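PDB 1LF6: glucoamylase from Thermoanaerobacterium thermosaccharolyticum, which catalyses the release of beta-D-glucose from the non-reducing ends of alpha-1,4-linked glucan chains, and probably hydrolyses isomaltose better than eukaryotic glucoamylases do. Local coordinates for residues Gly604-Gly607 against Met608-Ala612; Ile552-Thr555 against Leu556-Val559. All coordinates share one frame; numbering follows the deposited sequence.

Contact 1 of 2, residues Gly604-Gly607 against Met608-Ala612; sequences GERG and MYEIA
The guanidinium of R606 meets the carboxylate of E610 at its edge, near its own plane, with the two flat groups only 25° apart. The same carboxylate oxygen, OE2, lies in plane at the edge of the Y609 ring, while the CD methylene of R606 approaches that ring obliquely, its CD 4.1 Å from Y609 CD1. This is an i to i+4 salt bridge on helix 600-612 of the (alpha/alpha) barrel, and a loose one: R606 NH2 to E610 OE2 is 3.4 Å, a weak bond. The stronger partner of R606 is D560, on helix 550-562, which NH1 engages. R606 carries CG anti to its own nitrogen (chi1 167°), and bends at chi2 and chi3 bring the NH2 edge beside E610 while NH1 reaches D560. An alanine at E610 removes the carboxylate, and NH2 would probably be left without this nearby charge, though the NH1 salt bridge to D560 would remain. E605, turned away from this cluster, pairs with R436, next to the probable proton acceptor E435. The i to i+4 backbone bonds are regular, with E610 N to R606 O at 2.9 Å and N-H...O 158°. Over that carbonyl folds the bent glutamate chain, E610 CG lying 3.2 Å from R606 O.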
loop_
_atom_site.group_PDB
_atom_site.type_symbol
_atom_site.label_atom_id
_atom_site.label_comp_id
_atom_site.label_asym_id
_atom_site.label_seq_id
_atom_site.Cartn_x
_atom_site.Cartn_y
_atom_site.Cartn_z
ATOM N N GLY A 604 9.446 -13.496 -3.828
ATOM C CA GLY A 604 10.462 -12.631 -4.395
ATOM C C GLY A 604 11.773 -12.757 -3.642
ATOM O O GLY A 604 12.841 -12.826 -4.254
ATOM N N GLU A 605 11.706 -12.790 -2.312
ATOM C CA GLU A 605 12.926 -12.913 -1.519
ATOM C C GLU A 605 13.638 -14.238 -1.785
ATOM O O GLU A 605 14.867 -14.277 -1.799
ATOM C CB GLU A 605 12.631 -12.751 -0.021
ATOM C CG GLU A 605 12.350 -11.303 0.390
ATOM C CD GLU A 605 12.455 -11.070 1.889
ATOM O OE1 GLU A 605 12.170 -9.941 2.334
ATOM O OE2 GLU A 605 12.827 -12.007 2.627
ATOM N N ARG A 606 12.878 -15.314 -1.998
ATOM C CA ARG A 606 13.492 -16.607 -2.290
ATOM C C ARG A 606 14.177 -16.534 -3.651
ATOM O O ARG A 606 15.253 -17.101 -3.853
ATOM C CB ARG A 606 12.453 -17.736 -2.319
ATOM C CG ARG A 606 12.993 -19.029 -2.926
ATOM C CD ARG A 606 14.151 -19.635 -2.107
ATOM N NE ARG A 606 13.636 -20.391 -0.976
ATOM C CZ ARG A 606 13.715 -21.710 -0.851
ATOM N NH1 ARG A 606 13.204 -22.296 0.217
ATOM N NH2 ARG A 606 14.324 -22.445 -1.769
ATOM N N GLY A 607 13.531 -15.846 -4.588
ATOM C CA GLY A 607 14.095 -15.700 -5.916
ATOM C C GLY A 607 15.424 -14.979 -5.831
ATOM O O GLY A 607 16.379 -15.329 -6.522
ATOM N N MET A 608 15.487 -13.967 -4.972
ATOM C CA MET A 608 16.714 -13.210 -4.801
ATOM C C MET A 608 17.790 -14.108 -4.212
ATOM O O MET A 608 18.967 -14.008 -4.581
ATOM C CB MET A 608 16.471 -11.992 -3.906
ATOM C CG MET A 608 15.709 -10.881 -4.598
ATOM S SD MET A 608 16.544 -10.262 -6.098
ATOM C CE MET A 608 17.851 -9.284 -5.392
ATOM N N TYR A 609 17.403 -14.998 -3.303
ATOM C CA TYR A 609 18.390 -15.910 -2.737
ATOM C C TYR A 609 18.899 -16.851 -3.828
ATOM O O TYR A 609 20.094 -17.129 -3.907
ATOM C CB TYR A 609 17.802 -16.747 -1.596
ATOM C CG TYR A 609 18.620 -17.996 -1.345
ATOM C CD1 TYR A 609 18.267 -19.211 -1.930
ATOM C CD2 TYR A 609 19.805 -17.941 -0.605
ATOM C CE1 TYR A 609 19.075 -20.344 -1.795
ATOM C CE2 TYR A 609 20.621 -19.064 -0.463
ATOM C CZ TYR A 609 20.251 -20.265 -1.063
ATOM O OH TYR A 609 21.058 -21.377 -0.951
ATOM N N GLU A 610 17.991 -17.337 -4.665
ATOM C CA GLU A 610 18.378 -18.249 -5.728
ATOM C C GLU A 610 19.431 -17.617 -6.635
ATOM O O GLU A 610 20.363 -18.294 -7.067
ATOM C CB GLU A 610 17.150 -18.687 -6.526
ATOM C CG GLU A 610 16.178 -19.565 -5.729
ATOM C CD GLU A 610 16.809 -20.869 -5.238
ATOM O OE1 GLU A 610 17.506 -21.523 -6.038
ATOM O OE2 GLU A 610 16.596 -21.247 -4.064
ATOM N N ILE A 611 19.297 -16.323 -6.915
ATOM C CA ILE A 611 20.272 -15.633 -7.745
ATOM C C ILE A 611 21.622 -15.677 -7.034
ATOM O O ILE A 611 22.652 -15.974 -7.649
ATOM C CB ILE A 611 19.870 -14.158 -7.996
ATOM C CG1 ILE A 611 18.597 -14.110 -8.855
ATOM C CG2 ILE A 611 21.013 -13.410 -8.695
ATOM C CD1 ILE A 611 18.104 -12.707 -9.157
ATOM N N ALA A 612 21.617 -15.384 -5.738
ATOM C CA ALA A 612 22.842 -15.420 -4.940
ATOM C C ALA A 612 23.468 -16.808 -5.032
ATOM O O ALA A 612 24.691 -16.948 -4.995
ATOM C CB ALA A 612 22.523 -15.092 -3.486
#

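Contact 2 of 2, residues Ile552-Thr555 against Leu556-Val559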
loop_
_atom_site.group_PDB
_atom_site.type_symbol
_atom_site.label_atom_id
_atom_site.label_comp_id
_atom_site.label_asym_id
_atom_site.label_seq_id
_atom_site.Cartn_x
_atom_site.Cartn_y
_atom_site.Cartn_z
ATOM N N ILE A 552 22.767 -22.532 5.850
ATOM C CA ILE A 552 21.698 -21.939 5.052
ATOM C C ILE A 552 20.933 -23.055 4.338
ATOM O O ILE A 552 19.704 -23.080 4.345
ATOM C CB ILE A 552 22.262 -20.971 3.981
ATOM C CG1 ILE A 552 22.873 -19.739 4.663
ATOM C CG2 ILE A 552 21.164 -20.580 2.986
ATOM C CD1 ILE A 552 21.878 -18.912 5.459
ATOM N N LEU A 553 21.665 -23.980 3.720
ATOM C CA LEU A 553 21.038 -25.092 3.005
ATOM C C LEU A 553 20.192 -25.955 3.939
ATOM O O LEU A 553 19.094 -26.368 3.578
ATOM C CB LEU A 553 22.109 -25.950 2.315
ATOM C CG LEU A 553 22.752 -25.384 1.037
ATOM C CD1 LEU A 553 21.675 -25.093 0.003
ATOM C CD2 LEU A 553 23.506 -24.114 1.349
ATOM N N ASN A 554 20.702 -26.211 5.143
ATOM C CA ASN A 554 19.982 -27.019 6.119
ATOM C C ASN A 554 18.661 -26.355 6.500
ATOM O O ASN A 554 17.631 -27.016 6.642
ATOM C CB ASN A 554 20.823 -27.206 7.390
ATOM C CG ASN A 554 21.953 -28.209 7.214
ATOM O OD1 ASN A 554 22.850 -28.298 8.055
ATOM N ND2 ASN A 554 21.909 -28.974 6.132
ATOM N N THR A 555 18.705 -25.040 6.679
ATOM C CA THR A 555 17.523 -24.285 7.060
ATOM C C THR A 555 16.503 -24.335 5.926
ATOM O O THR A 555 15.310 -24.517 6.156
ATOM C CB THR A 555 17.895 -22.818 7.377
ATOM O OG1 THR A 555 18.933 -22.796 8.367
ATOM C CG2 THR A 555 16.690 -22.061 7.906
ATOM N N LEU A 556 16.997 -24.188 4.702
ATOM C CA LEU A 556 16.162 -24.222 3.511
ATOM C C LEU A 556 15.321 -25.505 3.476
ATOM O O LEU A 556 14.135 -25.475 3.138
ATOM C CB LEU A 556 17.058 -24.142 2.273
ATOM C CG LEU A 556 16.908 -22.994 1.271
ATOM C CD1 LEU A 556 16.670 -21.679 1.974
ATOM C CD2 LEU A 556 18.171 -22.924 0.415
ATOM N N LYS A 557 15.943 -26.631 3.828
ATOM C CA LYS A 557 15.250 -27.918 3.832
ATOM C C LYS A 557 14.076 -27.919 4.798
ATOM O O LYS A 557 12.996 -28.403 4.470
ATOM C CB LYS A 557 16.202 -29.052 4.222
ATOM C CG LYS A 557 17.400 -29.222 3.310
ATOM C CD LYS A 557 18.155 -30.503 3.653
ATOM C CE LYS A 557 19.491 -30.571 2.937
ATOM N NZ LYS A 557 20.425 -29.509 3.415
ATOM N N VAL A 558 14.295 -27.383 5.994
ATOM C CA VAL A 558 13.248 -27.333 7.002
ATOM C C VAL A 558 12.151 -26.345 6.616
ATOM O O VAL A 558 10.959 -26.614 6.804
ATOM C CB VAL A 558 13.836 -26.946 8.378
ATOM C CG1 VAL A 558 12.732 -26.826 9.402
ATOM C CG2 VAL A 558 14.850 -27.993 8.816
ATOM N N VAL A 559 12.553 -25.197 6.082
ATOM C CA VAL A 559 11.593 -24.189 5.664
ATOM C C VAL A 559 10.685 -24.708 4.546
ATOM O O VAL A 559 9.468 -24.552 4.613
ATOM C CB VAL A 559 12.311 -22.908 5.185
ATOM C CG1 VAL A 559 11.337 -21.998 4.458
ATOM C CG2 VAL A 559 12.910 -22.187 6.386
#
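L556 lays its CD2 methyl against CD1 of L553, 4.1 Å away, the two side chains crossing at a slant one turn apart. At L556 the first torsion is displaced from a staggered position (chi1 -120°), and CB sits 3.3 Å from the carbonyl O of L553. That oxygen has two donors from one residue: K557 N at 3.2 Å and, weakly, K557 NZ at 3.4 Å. The ammonium gets there because the lysine chain runs extended through chi3 and then bends at chi4 (66°), folding back over the preceding turn. On the buried side T555 CG2 and V559 CG2 meet at 4.1 Å, again crossing. The first torsion of T555 sets OG1 beside its own nitrogen, and this hydroxyl bonds K551 O one turn earlier and also Y502 N of strand 501-502. The straightest backbone bond follows, V559 N to T555 O, 2.8 Å at 166°, whereas V558 N to N554 O is weak. The i to i+4 bonding is that of an alpha-helix, and K557 on the exposed side against buried L556, T555, V558 and V559 makes helix 550-562 an amphipathic one in the (alpha/alpha) barrel of the family 15 domain.

Contacts 1 and 2 each lie within a single helix, 600-612 and 550-562, and these two helices pack on one another with contact centres about 14 Å apart. Y609 provides most of the junction: its CE1 is 3.5 Å from L556 CD2, its CE2 rests on I552 and its hydroxyl, which bonds A547 O, is near L553 CD1. R606 NH1 also packs on L556 CG. Contact 1 is the more enclosed, with seven of its eight touching residues buried, and combines charge pairing with an aromatic ring; it also comes nearer the probable catalytic centre, the side chain of E605 lying about 11 Å from that of E435. Contact 2, away from the annotated sites, joins aliphatic packing to an exposed lysine.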